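Local coordinates for short chain dehydrogenase/reductase (Acinetobacter baumannii, PDB 4IUY), which probably catalyses NAD(P)-dependent oxidation or reduction of a substrate not yet identified, at residues 146-151 and 199-204. Sequence-based numbering, arbitrary orientation.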
ATOM      1  N   GLU D 146       4.995 -17.620 -22.121  1.00 50.49           N
ATOM      2  CA  GLU D 146       4.691 -18.443 -23.286  1.00 51.42           C
ATOM      3  C   GLU D 146       3.413 -17.993 -23.983  1.00 45.82           C
ATOM      4  O   GLU D 146       3.398 -17.881 -25.193  1.00 51.35           O
ATOM      5  CB  GLU D 146       4.636 -19.939 -22.930  1.00 46.42           C
ATOM      6  CG  GLU D 146       5.944 -20.510 -22.401  1.00 47.19           C
ATOM      7  CD  GLU D 146       7.105 -20.386 -23.394  1.00 60.09           C
ATOM      8  OE1 GLU D 146       6.881 -20.453 -24.631  1.00 62.67           O
ATOM      9  OE2 GLU D 146       8.253 -20.220 -22.929  1.00 50.91           O
ATOM     10  N   VAL D 147       2.365 -17.699 -23.222  1.00 44.33           N
ATOM     11  CA  VAL D 147       1.103 -17.238 -23.800  1.00 48.11           C
ATOM     12  C   VAL D 147       1.253 -15.909 -24.522  1.00 44.51           C
ATOM     13  O   VAL D 147       0.639 -15.672 -25.559  1.00 49.88           O
ATOM     14  CB  VAL D 147      -0.028 -17.165 -22.741  1.00 43.93           C
ATOM     15  CG1 VAL D 147      -1.249 -16.413 -23.274  1.00 43.97           C
ATOM     16  CG2 VAL D 147      -0.421 -18.568 -22.316  1.00 42.37           C
ATOM     17  N   VAL D 148       2.071 -15.033 -23.970  1.00 50.70           N
ATOM     18  CA  VAL D 148       2.369 -13.775 -24.636  1.00 48.11           C
ATOM     19  C   VAL D 148       3.069 -13.950 -25.990  1.00 46.88           C
ATOM     20  O   VAL D 148       2.715 -13.298 -26.988  1.00 51.48           O
ATOM     21  CB  VAL D 148       3.183 -12.866 -23.712  1.00 44.38           C
ATOM     22  CG1 VAL D 148       3.941 -11.774 -24.506  1.00 45.67           C
ATOM     23  CG2 VAL D 148       2.284 -12.323 -22.644  1.00 42.76           C
ATOM     24  N   GLN D 149       4.051 -14.841 -26.035  1.00 60.52           N
ATOM     25  CA  GLN D 149       4.731 -15.118 -27.296  1.00 67.00           C
ATOM     26  C   GLN D 149       3.725 -15.593 -28.345  1.00 62.55           C
ATOM     27  O   GLN D 149       3.801 -15.195 -29.507  1.00 63.67           O
ATOM     28  CB  GLN D 149       5.829 -16.170 -27.101  1.00 50.51           C
ATOM     29  CG  GLN D 149       6.940 -15.761 -26.145  1.00 63.91           C
ATOM     30  CD  GLN D 149       8.035 -14.937 -26.819  1.00 66.65           C
ATOM     31  OE1 GLN D 149       7.873 -14.469 -27.946  1.00 67.67           O
ATOM     32  NE2 GLN D 149       9.164 -14.779 -26.136  1.00 71.58           N
ATOM     33  N   HIS D 150       2.801 -16.453 -27.916  1.00 54.85           N
ATOM     34  CA  HIS D 150       1.731 -17.015 -28.758  1.00 49.83           C
ATOM     35  C   HIS D 150       0.785 -15.918 -29.251  1.00 49.68           C
ATOM     36  O   HIS D 150       0.495 -15.813 -30.432  1.00 60.80           O
ATOM     37  CB  HIS D 150       1.038 -18.094 -27.933  1.00 48.68           C
ATOM     38  CG  HIS D 150      -0.282 -18.558 -28.454  1.00 56.32           C
ATOM     39  ND1 HIS D 150      -0.418 -19.680 -29.242  1.00 60.31           N
ATOM     40  CD2 HIS D 150      -1.534 -18.092 -28.244  1.00 55.72           C
ATOM     41  CE1 HIS D 150      -1.696 -19.867 -29.518  1.00 56.31           C
ATOM     42  NE2 HIS D 150      -2.396 -18.911 -28.931  1.00 51.83           N
HETATM   43  N   MSE D 151       0.343 -15.063 -28.341  1.00 60.35           N
HETATM   44  CA  MSE D 151      -0.503 -13.926 -28.709  1.00 53.66           C
HETATM   45  C   MSE D 151       0.169 -13.012 -29.739  1.00 52.79           C
HETATM   46  O   MSE D 151      -0.397 -12.738 -30.798  1.00 55.90           O
HETATM   47  CB  MSE D 151      -0.894 -13.133 -27.458  1.00 46.41           C
HETATM   48  CG  MSE D 151      -1.882 -13.847 -26.573  1.00 50.91           C
HETATM   49 SE   MSE D 151      -2.276 -12.816 -24.951  0.88 54.63          SE
HETATM   50  CE  MSE D 151      -3.667 -13.924 -24.157  1.00 41.89           C
ATOM     51  N   PHE D 199       2.157  -4.432 -26.321  1.00 51.82           N
ATOM     52  CA  PHE D 199       1.579  -5.490 -27.144  1.00 48.66           C
ATOM     53  C   PHE D 199       0.051  -5.523 -27.052  1.00 56.77           C
ATOM     54  O   PHE D 199      -0.581  -6.481 -27.523  1.00 48.42           O
ATOM     55  CB  PHE D 199       2.133  -6.858 -26.729  1.00 62.06           C
ATOM     56  CG  PHE D 199       3.639  -6.929 -26.713  1.00 61.16           C
ATOM     57  CD1 PHE D 199       4.372  -6.773 -27.877  1.00 57.81           C
ATOM     58  CD2 PHE D 199       4.318  -7.186 -25.536  1.00 64.17           C
ATOM     59  CE1 PHE D 199       5.758  -6.842 -27.865  1.00 51.78           C
ATOM     60  CE2 PHE D 199       5.710  -7.265 -25.514  1.00 68.11           C
ATOM     61  CZ  PHE D 199       6.431  -7.091 -26.679  1.00 70.86           C
ATOM     62  N   GLY D 200      -0.539  -4.513 -26.409  1.00 46.10           N
ATOM     63  CA  GLY D 200      -1.982  -4.437 -26.279  1.00 45.42           C
ATOM     64  C   GLY D 200      -2.533  -5.460 -25.301  1.00 55.73           C
ATOM     65  O   GLY D 200      -3.731  -5.758 -25.286  1.00 53.28           O
ATOM     66  N   ILE D 201      -1.660  -5.970 -24.447  1.00 49.33           N
ATOM     67  CA  ILE D 201      -2.051  -6.979 -23.490  1.00 43.68           C
ATOM     68  C   ILE D 201      -2.150  -6.373 -22.103  1.00 46.22           C
ATOM     69  O   ILE D 201      -1.146  -5.906 -21.573  1.00 44.30           O
ATOM     70  CB  ILE D 201      -1.046  -8.117 -23.475  1.00 41.49           C
ATOM     71  CG1 ILE D 201      -1.084  -8.844 -24.824  1.00 63.13           C
ATOM     72  CG2 ILE D 201      -1.339  -9.098 -22.343  1.00 47.33           C
ATOM     73  CD1 ILE D 201       0.061  -9.802 -25.034  1.00 44.24           C
ATOM     74  N   ASN D 202      -3.345  -6.382 -21.511  1.00 38.43           N
ATOM     75  CA  ASN D 202      -3.464  -5.898 -20.140  1.00 38.06           C
ATOM     76  C   ASN D 202      -3.338  -7.060 -19.116  1.00 50.68           C
ATOM     77  O   ASN D 202      -3.725  -8.206 -19.393  1.00 43.81           O
ATOM     78  CB  ASN D 202      -4.742  -5.054 -19.921  1.00 40.66           C
ATOM     79  CG  ASN D 202      -6.024  -5.841 -20.154  1.00 45.98           C
ATOM     80  OD1 ASN D 202      -6.026  -6.866 -20.845  1.00 43.27           O
ATOM     81  ND2 ASN D 202      -7.133  -5.352 -19.585  1.00 41.98           N
ATOM     82  N   VAL D 203      -2.788  -6.750 -17.944  1.00 39.36           N
ATOM     83  CA  VAL D 203      -2.462  -7.766 -16.959  1.00 43.61           C
ATOM     84  C   VAL D 203      -2.995  -7.329 -15.593  1.00 43.63           C
ATOM     85  O   VAL D 203      -2.603  -6.286 -15.059  1.00 39.77           O
ATOM     86  CB  VAL D 203      -0.937  -7.996 -16.871  1.00 43.37           C
ATOM     87  CG1 VAL D 203      -0.629  -9.151 -15.922  1.00 35.60           C
ATOM     88  CG2 VAL D 203      -0.329  -8.273 -18.286  1.00 48.69           C
ATOM     89  N   ASN D 204      -3.894  -8.137 -15.039  1.00 39.00           N
ATOM     90  CA  ASN D 204      -4.543  -7.815 -13.772  1.00 36.15           C
ATOM     91  C   ASN D 204      -4.654  -9.015 -12.844  1.00 42.23           C
ATOM     92  O   ASN D 204      -4.451 -10.165 -13.249  1.00 41.20           O
ATOM     93  CB  ASN D 204      -5.923  -7.219 -14.022  1.00 33.95           C
ATOM     94  CG  ASN D 204      -5.847  -5.898 -14.718  1.00 41.52           C
ATOM     95  OD1 ASN D 204      -5.488  -4.876 -14.115  1.00 50.22           O
ATOM     96  ND2 ASN D 204      -6.113  -5.909 -16.017  1.00 35.70           N
TER
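Val148 on helix 126-153 and Ile201, just ahead of strand 202-208, are the residues whose CA atoms come nearest each other, 8.2 Å apart. That gap is spanned by side chains alone, and the two segments bury 150 Å² between them. Within the helix, Met151 N bonds to Val147 O at 2.9 Å. Gly200, at phi 72°, turns the chain, and Ile201 follows with its side chain aimed at helix 126-153. In this Rossmann fold, 199-201 links helix 176-196 to strand 202-208, completing the beta-alpha-beta crossover from strand 159-163, while helix 126-153 packs against the sheet. Ile201 CD1 does most of the touching: it lies 3.8 Å from Met151 SE, a selenomethionine selenium, and 4.1 Å from Val148 CG2. These residues sit about one helical turn apart, so the methyl meets both along one face of the helix. With CG1 anti to its carbonyl carbon and the chain extended beyond (chi2 168°), Ile201 reaches CD1 toward the helix. Met151, straight beyond CG (chi2 177°), brings its selenium across the end of that chain at an angle, SE 4.1 Å from Ile201 CG1. Ile160 of strand 159-163 touches both Val148 and Ile201; Leu196 of helix 176-196 and Leu122 of a second subunit also pack on Val148.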